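Local coordinates for protein A52 (Vaccinia virus, PDB 2VVW) that adopts a Bcl-2-like fold and binds host TRAF6 and IRAK2, activating p38 through the first and inhibiting NF-kappa-B signalling through the second to suppress innate immunity, at residues D19-I24 and H136-I141; T95-I100 and K142-N147; I100-L105 and K130-D135. All blocks are in the same frame, centred on the assembly; numbering follows the deposited sequence.

Interaction 1 (D19-I24 and H136-I141); sequences DEMFTI and HMLDKI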
ATOM      1  N   ASP A  19       7.190  11.789  11.969  1.00 28.28           N
ATOM      2  CA  ASP A  19       6.740  10.493  11.475  1.00 26.67           C
ATOM      3  C   ASP A  19       5.530  10.048  12.287  1.00 27.26           C
ATOM      4  O   ASP A  19       5.651   9.815  13.493  1.00 29.12           O
ATOM      5  CB  ASP A  19       7.839   9.455  11.617  1.00 26.05           C
ATOM      6  CG  ASP A  19       9.031   9.734  10.750  1.00 25.73           C
ATOM      7  OD1 ASP A  19       8.848   9.982   9.539  1.00 23.55           O
ATOM      8  OD2 ASP A  19      10.164   9.675  11.277  1.00 25.96           O
ATOM      9  N   GLU A  20       4.378   9.922  11.629  1.00 26.91           N
ATOM     10  CA  GLU A  20       3.112   9.600  12.317  0.70 27.24           C
ATOM     11  C   GLU A  20       2.966   8.109  12.557  1.00 24.09           C
ATOM     12  O   GLU A  20       3.094   7.316  11.635  1.00 20.69           O
ATOM     13  CB  GLU A  20       1.920  10.101  11.512  0.70 26.96           C
ATOM     14  CG  GLU A  20       1.854  11.617  11.394  0.70 31.56           C
ATOM     15  CD  GLU A  20       0.987  12.076  10.241  0.70 34.54           C
ATOM     16  OE1 GLU A  20       0.833  11.306   9.261  0.70 40.54           O
ATOM     17  OE2 GLU A  20       0.468  13.211  10.302  0.70 41.17           O
ATOM     18  N   MET A  21       2.666   7.739  13.800  1.00 23.96           N
ATOM     19  CA  MET A  21       2.554   6.325  14.174  1.00 22.99           C
ATOM     20  C   MET A  21       1.515   5.557  13.319  1.00 22.23           C
ATOM     21  O   MET A  21       1.788   4.462  12.851  1.00 20.08           O
ATOM     22  CB  MET A  21       2.269   6.196  15.686  1.00 24.32           C
ATOM     23  CG  MET A  21       2.661   4.859  16.280  1.00 25.13           C
ATOM     24  SD  MET A  21       4.438   4.566  16.140  1.00 25.87           S
ATOM     25  CE  MET A  21       4.453   2.937  15.371  1.00 24.63           C
ATOM     26  N   PHE A  22       0.358   6.148  13.046  1.00 22.41           N
ATOM     27  CA  PHE A  22      -0.638   5.418  12.251  1.00 23.61           C
ATOM     28  C   PHE A  22      -0.187   5.170  10.798  1.00 22.56           C
ATOM     29  O   PHE A  22      -0.391   4.083  10.256  1.00 22.10           O
ATOM     30  CB  PHE A  22      -2.010   6.094  12.265  1.00 26.91           C
ATOM     31  CG  PHE A  22      -3.103   5.192  11.737  1.00 26.82           C
ATOM     32  CD1 PHE A  22      -3.613   4.164  12.521  1.00 29.94           C
ATOM     33  CD2 PHE A  22      -3.572   5.330  10.431  1.00 31.83           C
ATOM     34  CE1 PHE A  22      -4.600   3.315  12.025  1.00 29.17           C
ATOM     35  CE2 PHE A  22      -4.563   4.476   9.929  1.00 27.17           C
ATOM     36  CZ  PHE A  22      -5.062   3.472  10.718  1.00 27.23           C
ATOM     37  N   THR A  23       0.465   6.157  10.187  1.00 23.14           N
ATOM     38  CA  THR A  23       1.019   5.976   8.839  1.00 22.73           C
ATOM     39  C   THR A  23       2.071   4.880   8.805  1.00 20.76           C
ATOM     40  O   THR A  23       2.122   4.092   7.865  1.00 19.73           O
ATOM     41  CB  THR A  23       1.638   7.245   8.314  1.00 23.49           C
ATOM     42  OG1 THR A  23       0.677   8.296   8.396  1.00 25.80           O
ATOM     43  CG2 THR A  23       2.079   7.066   6.850  1.00 25.36           C
ATOM     44  N   ILE A  24       2.919   4.846   9.830  1.00 20.46           N
ATOM     45  CA  ILE A  24       3.934   3.819   9.947  1.00 19.49           C
ATOM     46  C   ILE A  24       3.293   2.441   9.978  1.00 19.23           C
ATOM     47  O   ILE A  24       3.733   1.509   9.270  1.00 18.46           O
ATOM     48  CB  ILE A  24       4.825   4.038  11.210  1.00 20.55           C
ATOM     49  CG1 ILE A  24       5.756   5.257  11.011  1.00 24.03           C
ATOM     50  CG2 ILE A  24       5.644   2.826  11.500  1.00 18.14           C
ATOM     51  CD1 ILE A  24       6.432   5.739  12.303  1.00 22.36           C
ATOM     52  N   HIS A 136      -3.675   8.382  22.161  1.00 34.34           N
ATOM     53  CA  HIS A 136      -2.899   8.359  23.400  1.00 36.17           C
ATOM     54  C   HIS A 136      -1.975   7.150  23.442  1.00 33.92           C
ATOM     55  O   HIS A 136      -0.781   7.272  23.720  1.00 34.45           O
ATOM     56  CB  HIS A 136      -3.845   8.352  24.603  1.00 38.38           C
ATOM     57  CG  HIS A 136      -3.145   8.355  25.924  1.00 44.15           C
ATOM     58  ND1 HIS A 136      -2.699   9.510  26.529  1.00 50.37           N
ATOM     59  CD2 HIS A 136      -2.833   7.343  26.770  1.00 48.04           C
ATOM     60  CE1 HIS A 136      -2.139   9.212  27.688  1.00 51.01           C
ATOM     61  NE2 HIS A 136      -2.199   7.902  27.854  1.00 50.51           N
ATOM     62  N   MET A 137      -2.522   5.988  23.114  1.00 32.55           N
ATOM     63  CA  MET A 137      -1.741   4.748  23.064  1.00 30.39           C
ATOM     64  C   MET A 137      -0.730   4.721  21.934  1.00 28.77           C
ATOM     65  O   MET A 137       0.381   4.214  22.122  1.00 29.01           O
ATOM     66  CB  MET A 137      -2.666   3.528  22.961  1.00 29.51           C
ATOM     67  CG  MET A 137      -3.414   3.218  24.241  1.00 31.30           C
ATOM     68  SD  MET A 137      -2.287   2.896  25.623  1.00 34.48           S
ATOM     69  CE  MET A 137      -3.445   2.832  26.976  1.00 36.73           C
ATOM     70  N   LEU A 138      -1.103   5.240  20.766  1.00 26.61           N
ATOM     71  CA  LEU A 138      -0.146   5.343  19.674  1.00 26.71           C
ATOM     72  C   LEU A 138       1.055   6.200  20.088  1.00 27.69           C
ATOM     73  O   LEU A 138       2.196   5.811  19.855  1.00 29.16           O
ATOM     74  CB  LEU A 138      -0.789   5.887  18.400  1.00 26.25           C
ATOM     75  CG  LEU A 138      -1.768   4.987  17.656  1.00 26.29           C
ATOM     76  CD1 LEU A 138      -2.401   5.782  16.525  1.00 28.05           C
ATOM     77  CD2 LEU A 138      -1.076   3.721  17.131  1.00 22.63           C
ATOM     78  N   ASP A 139       0.807   7.343  20.727  1.00 28.64           N
ATOM     79  CA  ASP A 139       1.897   8.164  21.284  1.00 30.37           C
ATOM     80  C   ASP A 139       2.838   7.362  22.188  1.00 29.12           C
ATOM     81  O   ASP A 139       4.057   7.524  22.135  1.00 28.24           O
ATOM     82  CB  ASP A 139       1.343   9.334  22.107  1.00 32.87           C
ATOM     83  CG  ASP A 139       0.734  10.434  21.255  1.00 39.04           C
ATOM     84  OD1 ASP A 139       1.125  10.581  20.082  1.00 43.02           O
ATOM     85  OD2 ASP A 139      -0.133  11.183  21.776  1.00 45.13           O
ATOM     86  N   LYS A 140       2.273   6.532  23.052  1.00 29.56           N
ATOM     87  CA  LYS A 140       3.082   5.740  23.987  1.00 31.74           C
ATOM     88  C   LYS A 140       3.890   4.676  23.256  1.00 29.33           C
ATOM     89  O   LYS A 140       5.066   4.439  23.581  1.00 28.69           O
ATOM     90  CB  LYS A 140       2.194   5.099  25.060  1.00 31.97           C
ATOM     91  CG  LYS A 140       1.551   6.139  25.991  1.00 37.48           C
ATOM     92  CD  LYS A 140       0.645   5.506  27.046  1.00 39.65           C
ATOM     93  CE  LYS A 140       1.378   5.332  28.376  1.00 47.49           C
ATOM     94  NZ  LYS A 140       1.666   6.645  29.055  1.00 51.77           N
ATOM     95  N   ILE A 141       3.270   4.056  22.254  1.00 27.40           N
ATOM     96  CA  ILE A 141       3.961   3.051  21.445  1.00 27.23           C
ATOM     97  C   ILE A 141       5.168   3.678  20.736  1.00 27.88           C
ATOM     98  O   ILE A 141       6.260   3.088  20.689  1.00 27.76           O
ATOM     99  CB  ILE A 141       3.023   2.416  20.400  1.00 26.22           C
ATOM    100  CG1 ILE A 141       1.963   1.520  21.075  1.00 27.92           C
ATOM    101  CG2 ILE A 141       3.819   1.569  19.408  1.00 25.08           C
ATOM    102  CD1 ILE A 141       0.705   1.275  20.221  1.00 27.14           C
TER
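Two residues before Met-21, whose side chain lies against Leu-138, the carboxylate of Asp-19 is firmly gripped: OD2 is hydrogen-bonded both to Tyr-12 OH and to Leu-16 N, while OD1 is bonded to Tyr-9 OH. That ties the N-terminal arm to the start of helix 21-35. Glu-20 takes the N-cap position, and the first turn closes with Ile-24 N donating to Glu-20 O over 3.1 Å.

Between the two segments themselves the contact is apolar. The CA atoms of Met-21 and Leu-138 are the nearest pair across the segments, 6.2 Å apart, and their side chains cross obliquely. Met-21 CG, placed opposite the backbone N by a chi1 of -157°, sits 3.7 Å from Leu-138 O and 4.0 Å from Leu-138 CD2. From there the methionine chain bends twice, at chi2 (62°) and at chi3, and this carries its methyl on toward the next turn of helix 135-153, where Met-21 CE comes within 4.3 Å of Ile-141 CG2. The other leucine branch serves Phe-22: Leu-138 CD1 packs 4.3 Å from Phe-22 CB and meets the ring obliquely. Phe-22 itself goes on to helix 123-132, touching Ile-129 and Lys-130, while Leu-138 and Ile-141 both also touch Ile-133.

No hydrogen bond crosses between the two segments, but just beside them Lys-142 NZ, one turn on from Leu-138 in helix 135-153, is hydrogen-bonded to Asp-19 O. The join between the start of helix 21-35 and helix 135-153 is therefore largely apolar, a bent methionine fitted against a branched leucine, with a polar tie at its side.

Interaction 2 (T95-I100 and K142-N147); sequences TVYDCI and KSILQN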
ATOM      1  N   THR A  95      -3.481  -1.433  28.449  1.00 31.03           N
ATOM      2  CA  THR A  95      -2.163  -0.834  28.598  1.00 31.49           C
ATOM      3  C   THR A  95      -1.506  -0.704  27.225  1.00 30.00           C
ATOM      4  O   THR A  95      -1.972  -1.279  26.245  1.00 26.47           O
ATOM      5  CB  THR A  95      -1.244  -1.683  29.508  1.00 32.27           C
ATOM      6  OG1 THR A  95      -0.812  -2.846  28.793  1.00 32.99           O
ATOM      7  CG2 THR A  95      -1.968  -2.098  30.796  1.00 32.83           C
ATOM      8  N   VAL A  96      -0.424   0.070  27.173  1.00 30.24           N
ATOM      9  CA  VAL A  96       0.355   0.240  25.945  1.00 28.64           C
ATOM     10  C   VAL A  96       0.848  -1.125  25.461  1.00 27.44           C
ATOM     11  O   VAL A  96       0.937  -1.370  24.260  1.00 25.94           O
ATOM     12  CB  VAL A  96       1.555   1.228  26.140  1.00 29.80           C
ATOM     13  CG1 VAL A  96       2.583   0.673  27.131  1.00 29.18           C
ATOM     14  CG2 VAL A  96       2.221   1.560  24.801  1.00 28.58           C
ATOM     15  N   TYR A  97       1.152  -2.010  26.399  1.00 28.93           N
ATOM     16  CA  TYR A  97       1.664  -3.342  26.064  1.00 29.66           C
ATOM     17  C   TYR A  97       0.589  -4.291  25.506  1.00 27.72           C
ATOM     18  O   TYR A  97       0.890  -5.124  24.660  1.00 26.65           O
ATOM     19  CB  TYR A  97       2.418  -3.918  27.263  1.00 32.08           C
ATOM     20  CG  TYR A  97       3.707  -3.170  27.475  1.00 34.72           C
ATOM     21  CD1 TYR A  97       4.800  -3.393  26.641  1.00 35.33           C
ATOM     22  CD2 TYR A  97       3.822  -2.200  28.462  1.00 36.18           C
ATOM     23  CE1 TYR A  97       5.988  -2.702  26.808  1.00 36.04           C
ATOM     24  CE2 TYR A  97       5.005  -1.496  28.635  1.00 39.04           C
ATOM     25  CZ  TYR A  97       6.087  -1.751  27.807  1.00 38.70           C
ATOM     26  OH  TYR A  97       7.267  -1.052  27.969  1.00 40.58           O
ATOM     27  N   ASP A  98      -0.661  -4.150  25.949  1.00 28.08           N
ATOM     28  CA  ASP A  98      -1.791  -4.804  25.271  1.00 25.39           C
ATOM     29  C   ASP A  98      -1.873  -4.364  23.804  1.00 23.68           C
ATOM     30  O   ASP A  98      -2.064  -5.182  22.899  1.00 22.11           O
ATOM     31  CB  ASP A  98      -3.116  -4.482  25.970  1.00 26.65           C
ATOM     32  CG  ASP A  98      -3.188  -5.038  27.374  1.00 29.84           C
ATOM     33  OD1 ASP A  98      -2.804  -6.215  27.572  1.00 29.53           O
ATOM     34  OD2 ASP A  98      -3.641  -4.298  28.268  1.00 31.12           O
ATOM     35  N   CYS A  99      -1.735  -3.065  23.568  1.00 23.56           N
ATOM     36  CA  CYS A  99      -1.759  -2.548  22.214  1.00 21.85           C
ATOM     37  C   CYS A  99      -0.560  -3.026  21.380  1.00 21.04           C
ATOM     38  O   CYS A  99      -0.703  -3.281  20.202  1.00 20.87           O
ATOM     39  CB  CYS A  99      -1.796  -1.041  22.229  1.00 23.20           C
ATOM     40  SG  CYS A  99      -3.200  -0.353  23.084  1.00 26.48           S
ATOM     41  N   ILE A 100       0.620  -3.108  21.977  1.00 21.92           N
ATOM     42  CA  ILE A 100       1.782  -3.669  21.294  1.00 22.25           C
ATOM     43  C   ILE A 100       1.523  -5.132  20.892  1.00 23.12           C
ATOM     44  O   ILE A 100       1.784  -5.537  19.756  1.00 23.11           O
ATOM     45  CB  ILE A 100       3.038  -3.562  22.181  1.00 23.76           C
ATOM     46  CG1 ILE A 100       3.499  -2.091  22.249  1.00 26.19           C
ATOM     47  CG2 ILE A 100       4.144  -4.477  21.673  1.00 23.32           C
ATOM     48  CD1 ILE A 100       4.552  -1.783  23.331  1.00 27.73           C
ATOM     49  N   LYS A 142       4.951   4.873  20.184  1.00 28.16           N
ATOM     50  CA  LYS A 142       5.994   5.635  19.482  1.00 27.95           C
ATOM     51  C   LYS A 142       7.196   5.899  20.390  1.00 28.86           C
ATOM     52  O   LYS A 142       8.336   5.650  20.004  1.00 28.00           O
ATOM     53  CB  LYS A 142       5.419   6.956  18.963  1.00 29.20           C
ATOM     54  CG  LYS A 142       6.294   7.653  17.939  1.00 28.25           C
ATOM     55  CD  LYS A 142       5.773   9.048  17.632  1.00 29.95           C
ATOM     56  CE  LYS A 142       6.568   9.689  16.516  1.00 28.74           C
ATOM     57  NZ  LYS A 142       5.971  10.969  16.103  1.00 29.46           N
ATOM     58  N   SER A 143       6.923   6.378  21.601  1.00 30.49           N
ATOM     59  CA  SER A 143       7.959   6.604  22.602  1.00 32.52           C
ATOM     60  C   SER A 143       8.760   5.359  22.909  1.00 32.07           C
ATOM     61  O   SER A 143       9.972   5.424  23.029  1.00 32.51           O
ATOM     62  CB  SER A 143       7.354   7.145  23.889  1.00 33.94           C
ATOM     63  OG  SER A 143       6.863   8.446  23.671  1.00 38.33           O
ATOM     64  N   ILE A 144       8.073   4.228  23.043  1.00 31.57           N
ATOM     65  CA  ILE A 144       8.730   2.964  23.331  1.00 31.61           C
ATOM     66  C   ILE A 144       9.643   2.581  22.177  1.00 30.12           C
ATOM     67  O   ILE A 144      10.795   2.211  22.410  1.00 29.71           O
ATOM     68  CB  ILE A 144       7.699   1.848  23.659  1.00 31.97           C
ATOM     69  CG1 ILE A 144       7.120   2.083  25.059  1.00 33.37           C
ATOM     70  CG2 ILE A 144       8.330   0.435  23.579  1.00 30.89           C
ATOM     71  CD1 ILE A 144       5.991   1.132  25.445  1.00 32.96           C
ATOM     72  N   LEU A 145       9.142   2.713  20.943  1.00 27.87           N
ATOM     73  CA  LEU A 145       9.916   2.355  19.753  1.00 27.43           C
ATOM     74  C   LEU A 145      11.145   3.235  19.620  1.00 28.69           C
ATOM     75  O   LEU A 145      12.238   2.751  19.342  1.00 29.09           O
ATOM     76  CB  LEU A 145       9.052   2.452  18.489  1.00 26.33           C
ATOM     77  CG  LEU A 145       8.113   1.275  18.233  1.00 24.83           C
ATOM     78  CD1 LEU A 145       7.043   1.623  17.191  1.00 21.61           C
ATOM     79  CD2 LEU A 145       8.915   0.046  17.786  1.00 23.19           C
ATOM     80  N   GLN A 146      10.959   4.532  19.848  1.00 29.34           N
ATOM     81  CA  GLN A 146      12.061   5.478  19.821  1.00 30.82           C
ATOM     82  C   GLN A 146      13.151   5.084  20.811  1.00 33.06           C
ATOM     83  O   GLN A 146      14.335   5.092  20.458  1.00 33.72           O
ATOM     84  CB  GLN A 146      11.562   6.889  20.117  1.00 31.58           C
ATOM     85  CG  GLN A 146      10.766   7.521  18.982  1.00 28.39           C
ATOM     86  CD  GLN A 146      10.174   8.878  19.362  1.00 31.05           C
ATOM     87  OE1 GLN A 146       9.737   9.081  20.489  1.00 36.74           O
ATOM     88  NE2 GLN A 146      10.169   9.810  18.420  1.00 27.76           N
ATOM     89  N   ASN A 147      12.753   4.747  22.038  1.00 33.93           N
ATOM     90  CA  ASN A 147      13.698   4.263  23.049  1.00 37.72           C
ATOM     91  C   ASN A 147      14.465   3.042  22.575  1.00 37.26           C
ATOM     92  O   ASN A 147      15.678   2.959  22.745  1.00 38.35           O
ATOM     93  CB  ASN A 147      12.982   3.885  24.355  1.00 39.97           C
ATOM     94  CG  ASN A 147      12.517   5.086  25.137  1.00 44.97           C
ATOM     95  OD1 ASN A 147      13.124   6.153  25.081  1.00 51.48           O
ATOM     96  ND2 ASN A 147      11.427   4.919  25.876  1.00 50.84           N
TER
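A capping box opens helix 96-115 of this Bcl-2-like fold; the capped turn presents Val-96 and Tyr-97 to Ile-144 of helix 135-153, and Ile-100 follows from the next turn. In the box, Asp-98 N donates to Thr-95 OG1 over 3.1 Å at 162°, and Thr-95 N answers with a bond to Asp-98 OD2, 2.9 Å long, that reaches the anti side of the carboxylate. Tyr-97 N adds a weak bond to Thr-95 OG1, and Asp-98 OD1 is bonded to Gln-58 NE2 of helix 51-59.

The short segment axes pass 11.7 Å apart at a crossing angle of -77°, and the contact is made through side-chain tips, with Ile-144 CD1 meeting all three partners. The ethyl branch of Ile-144 is extended (chi2 174°), which puts CD1 at its tip. Val-96 reaches it tip to tip, with Val-96 CG1 and CG2 each 3.8 Å from Ile-144 CD1. Ile-100 comes in at a slant, its CD1 being 3.9 Å from Ile-144 CD1. The Tyr-97 ring also approaches obliquely, and its phenolic end meets the same methyl: Tyr-97 OH lies 3.6 Å from Ile-144 CD1.

Interaction 3 (I100-L105 and K130-D135); sequences ISMIGL and KLFIND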
ATOM      1  N   ILE A 100       0.620  -3.108  21.977  1.00 21.92           N
ATOM      2  CA  ILE A 100       1.782  -3.669  21.294  1.00 22.25           C
ATOM      3  C   ILE A 100       1.523  -5.132  20.892  1.00 23.12           C
ATOM      4  O   ILE A 100       1.784  -5.537  19.756  1.00 23.11           O
ATOM      5  CB  ILE A 100       3.038  -3.562  22.181  1.00 23.76           C
ATOM      6  CG1 ILE A 100       3.499  -2.091  22.249  1.00 26.19           C
ATOM      7  CG2 ILE A 100       4.144  -4.477  21.673  1.00 23.32           C
ATOM      8  CD1 ILE A 100       4.552  -1.783  23.331  1.00 27.73           C
ATOM      9  N   SER A 101       1.011  -5.936  21.816  1.00 24.58           N
ATOM     10  CA  SER A 101       0.718  -7.351  21.508  1.00 23.80           C
ATOM     11  C   SER A 101      -0.304  -7.445  20.375  1.00 23.60           C
ATOM     12  O   SER A 101      -0.231  -8.308  19.504  1.00 22.60           O
ATOM     13  CB  SER A 101       0.163  -8.092  22.730  1.00 25.34           C
ATOM     14  OG  SER A 101       1.112  -8.214  23.776  1.00 26.80           O
ATOM     15  N   MET A 102      -1.273  -6.547  20.403  1.00 23.04           N
ATOM     16  CA  MET A 102      -2.308  -6.525  19.396  1.00 23.41           C
ATOM     17  C   MET A 102      -1.744  -6.192  18.013  1.00 22.68           C
ATOM     18  O   MET A 102      -2.184  -6.763  17.014  1.00 22.11           O
ATOM     19  CB  MET A 102      -3.392  -5.553  19.825  1.00 23.54           C
ATOM     20  CG  MET A 102      -4.567  -5.530  18.919  1.00 26.41           C
ATOM     21  SD  MET A 102      -4.352  -4.196  17.736  1.00 32.00           S
ATOM     22  CE  MET A 102      -5.722  -4.588  16.631  1.00 28.94           C
ATOM     23  N   ILE A 103      -0.746  -5.309  17.947  1.00 22.27           N
ATOM     24  CA  ILE A 103      -0.101  -4.997  16.675  1.00 20.82           C
ATOM     25  C   ILE A 103       0.603  -6.254  16.167  1.00 20.32           C
ATOM     26  O   ILE A 103       0.484  -6.614  14.997  1.00 19.27           O
ATOM     27  CB  ILE A 103       0.891  -3.822  16.802  1.00 20.42           C
ATOM     28  CG1 ILE A 103       0.145  -2.489  16.903  1.00 22.51           C
ATOM     29  CG2 ILE A 103       1.835  -3.758  15.613  1.00 21.55           C
ATOM     30  CD1 ILE A 103       1.035  -1.330  17.432  1.00 20.47           C
ATOM     31  N   GLY A 104       1.289  -6.949  17.055  1.00 21.00           N
ATOM     32  CA  GLY A 104       1.932  -8.208  16.681  1.00 22.54           C
ATOM     33  C   GLY A 104       0.956  -9.275  16.214  1.00 23.52           C
ATOM     34  O   GLY A 104       1.290 -10.083  15.357  1.00 23.86           O
ATOM     35  N   LEU A 105      -0.244  -9.276  16.796  1.00 24.59           N
ATOM     36  CA  LEU A 105      -1.298 -10.221  16.442  1.00 24.21           C
ATOM     37  C   LEU A 105      -1.786  -9.947  15.023  1.00 21.66           C
ATOM     38  O   LEU A 105      -1.913 -10.860  14.222  1.00 22.64           O
ATOM     39  CB  LEU A 105      -2.461 -10.099  17.431  1.00 24.39           C
ATOM     40  CG  LEU A 105      -3.721 -10.936  17.175  1.00 28.12           C
ATOM     41  CD1 LEU A 105      -3.480 -12.388  17.550  1.00 32.06           C
ATOM     42  CD2 LEU A 105      -4.908 -10.345  17.941  1.00 28.32           C
ATOM     43  N   LYS A 130      -7.615   0.784  14.700  1.00 27.41           N
ATOM     44  CA  LYS A 130      -8.494   1.914  15.026  1.00 29.82           C
ATOM     45  C   LYS A 130      -9.506   1.591  16.138  1.00 30.21           C
ATOM     46  O   LYS A 130      -9.862   2.474  16.920  1.00 31.16           O
ATOM     47  CB  LYS A 130      -9.231   2.392  13.773  1.00 30.96           C
ATOM     48  CG  LYS A 130      -8.379   3.202  12.786  1.00 35.10           C
ATOM     49  CD  LYS A 130      -9.068   3.270  11.408  1.00 36.96           C
ATOM     50  CE  LYS A 130      -8.529   4.401  10.519  1.00 42.27           C
ATOM     51  NZ  LYS A 130      -8.921   4.245   9.057  1.00 44.54           N
ATOM     52  N   LEU A 131      -9.973   0.340  16.215  1.00 30.41           N
ATOM     53  CA  LEU A 131     -10.907  -0.082  17.284  1.00 30.02           C
ATOM     54  C   LEU A 131     -10.214  -0.193  18.636  1.00 28.94           C
ATOM     55  O   LEU A 131     -10.819   0.043  19.682  1.00 29.27           O
ATOM     56  CB  LEU A 131     -11.528  -1.463  16.991  1.00 30.21           C
ATOM     57  CG  LEU A 131     -12.704  -1.610  16.031  1.00 30.57           C
ATOM     58  CD1 LEU A 131     -12.967  -3.098  15.817  1.00 31.24           C
ATOM     59  CD2 LEU A 131     -13.949  -0.896  16.565  1.00 32.76           C
ATOM     60  N   PHE A 132      -8.950  -0.588  18.607  1.00 28.02           N
ATOM     61  CA  PHE A 132      -8.251  -1.044  19.803  1.00 26.96           C
ATOM     62  C   PHE A 132      -7.263  -0.020  20.382  1.00 27.38           C
ATOM     63  O   PHE A 132      -7.115   0.074  21.610  1.00 28.62           O
ATOM     64  CB  PHE A 132      -7.528  -2.345  19.448  1.00 25.75           C
ATOM     65  CG  PHE A 132      -7.131  -3.185  20.636  1.00 25.96           C
ATOM     66  CD1 PHE A 132      -7.974  -4.171  21.119  1.00 26.05           C
ATOM     67  CD2 PHE A 132      -5.894  -3.014  21.249  1.00 25.93           C
ATOM     68  CE1 PHE A 132      -7.595  -4.961  22.211  1.00 28.71           C
ATOM     69  CE2 PHE A 132      -5.510  -3.802  22.329  1.00 29.99           C
ATOM     70  CZ  PHE A 132      -6.362  -4.772  22.817  1.00 29.38           C
ATOM     71  N   ILE A 133      -6.594   0.730  19.502  1.00 25.89           N
ATOM     72  CA  ILE A 133      -5.493   1.635  19.874  1.00 25.93           C
ATOM     73  C   ILE A 133      -5.841   3.088  19.572  1.00 26.41           C
ATOM     74  O   ILE A 133      -5.905   3.496  18.416  1.00 27.11           O
ATOM     75  CB  ILE A 133      -4.191   1.257  19.115  1.00 24.89           C
ATOM     76  CG1 ILE A 133      -3.996  -0.255  19.131  1.00 22.93           C
ATOM     77  CG2 ILE A 133      -2.988   1.949  19.743  1.00 27.01           C
ATOM     78  CD1 ILE A 133      -2.665  -0.716  18.566  1.00 22.02           C
ATOM     79  N   ASN A 134      -6.096   3.871  20.615  1.00 27.68           N
ATOM     80  CA  ASN A 134      -6.376   5.293  20.442  1.00 28.62           C
ATOM     81  C   ASN A 134      -5.086   6.091  20.281  1.00 29.25           C
ATOM     82  O   ASN A 134      -4.001   5.542  20.405  1.00 26.32           O
ATOM     83  CB  ASN A 134      -7.248   5.834  21.596  1.00 29.75           C
ATOM     84  CG  ASN A 134      -6.543   5.808  22.965  1.00 34.00           C
ATOM     85  OD1 ASN A 134      -5.313   5.795  23.060  1.00 32.09           O
ATOM     86  ND2 ASN A 134      -7.339   5.839  24.030  1.00 32.51           N
ATOM     87  N   ASP A 135      -5.210   7.394  20.033  1.00 31.78           N
ATOM     88  CA  ASP A 135      -4.039   8.247  19.764  1.00 33.21           C
ATOM     89  C   ASP A 135      -3.098   8.384  20.967  1.00 32.55           C
ATOM     90  O   ASP A 135      -1.883   8.467  20.811  1.00 30.62           O
ATOM     91  CB  ASP A 135      -4.494   9.628  19.262  1.00 35.78           C
ATOM     92  CG  ASP A 135      -5.061   9.570  17.850  1.00 38.21           C
ATOM     93  OD1 ASP A 135      -4.815   8.567  17.148  1.00 39.62           O
ATOM     94  OD2 ASP A 135      -5.750  10.517  17.441  1.00 45.02           O
TER
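Met-102 and Phe-132 make the aromatic part of this contact. Their side chains slide past each other in opposite directions, and Met-102 CG lies over one face of the ring. There it forms a CH-pi contact, with Met-102 CG 3.9 Å from the Phe-132 centroid and 19° off the ring normal; its closest ring atom is Phe-132 CD2 at 3.7 Å, so the overlap is displaced toward the rim. A bend at chi2 (-95°) then turns the sulfur along the base of the ring. Met-102 SD stands 4.7 Å from the Phe-132 centroid, 39° off the normal, an oblique Met-aromatic contact, and the terminal methyl carries on past the ring, with Met-102 CE 4.0 Å from Phe-132 CB.

The aliphatic contacts centre on Ile-133, the first residue to leave helical geometry after helix 123-132. Its CD1 meets two neighbours on helix 96-115: Ile-133 CD1 is 4.0 Å from Met-102 SD and 3.7 Å from Ile-103 CG1. The two isoleucine side chains cross at about a right angle. Ile-133 CG1 also lies in the plane of the Phe-132 ring at its edge, so the ring has methionine over a face and isoleucine beside it.

All four residues are buried. Beyond the segments, Ile-103 touches Phe-51 of helix 51-59 and Ile-141 of helix 135-153, and Met-102 reaches Ala-128 and Ile-129 of helix 123-132. Helices thus pack against helix 96-115 from several directions, consistent with the buried central helix of the Bcl-2 fold and the helical hairpin it forms with the helix that follows.

How the interactions relate
The three contacts form one cluster, their centres 9 to 10 Å apart. Along the chain the segments run 19-24, 95-100, 100-105, 130-135, 136-141 and 142-147, so interaction 3 is nested within the loops closed by both interaction 1 and interaction 2, whose own segments alternate. Helix 135-153 serves interactions 1 and 2 on successive turns, while helix 96-115 serves interactions 2 and 3, which share Ile-100. Direct packing joins the sites: Met-21 CE lies 3.4 Å from Leu-145 CD1, and Leu-138 CD2 is 3.7 Å from Ile-133 CG2. Together they bring the N-terminal helix and the last three helices into one hydrophobic core of the Bcl-2-like domain.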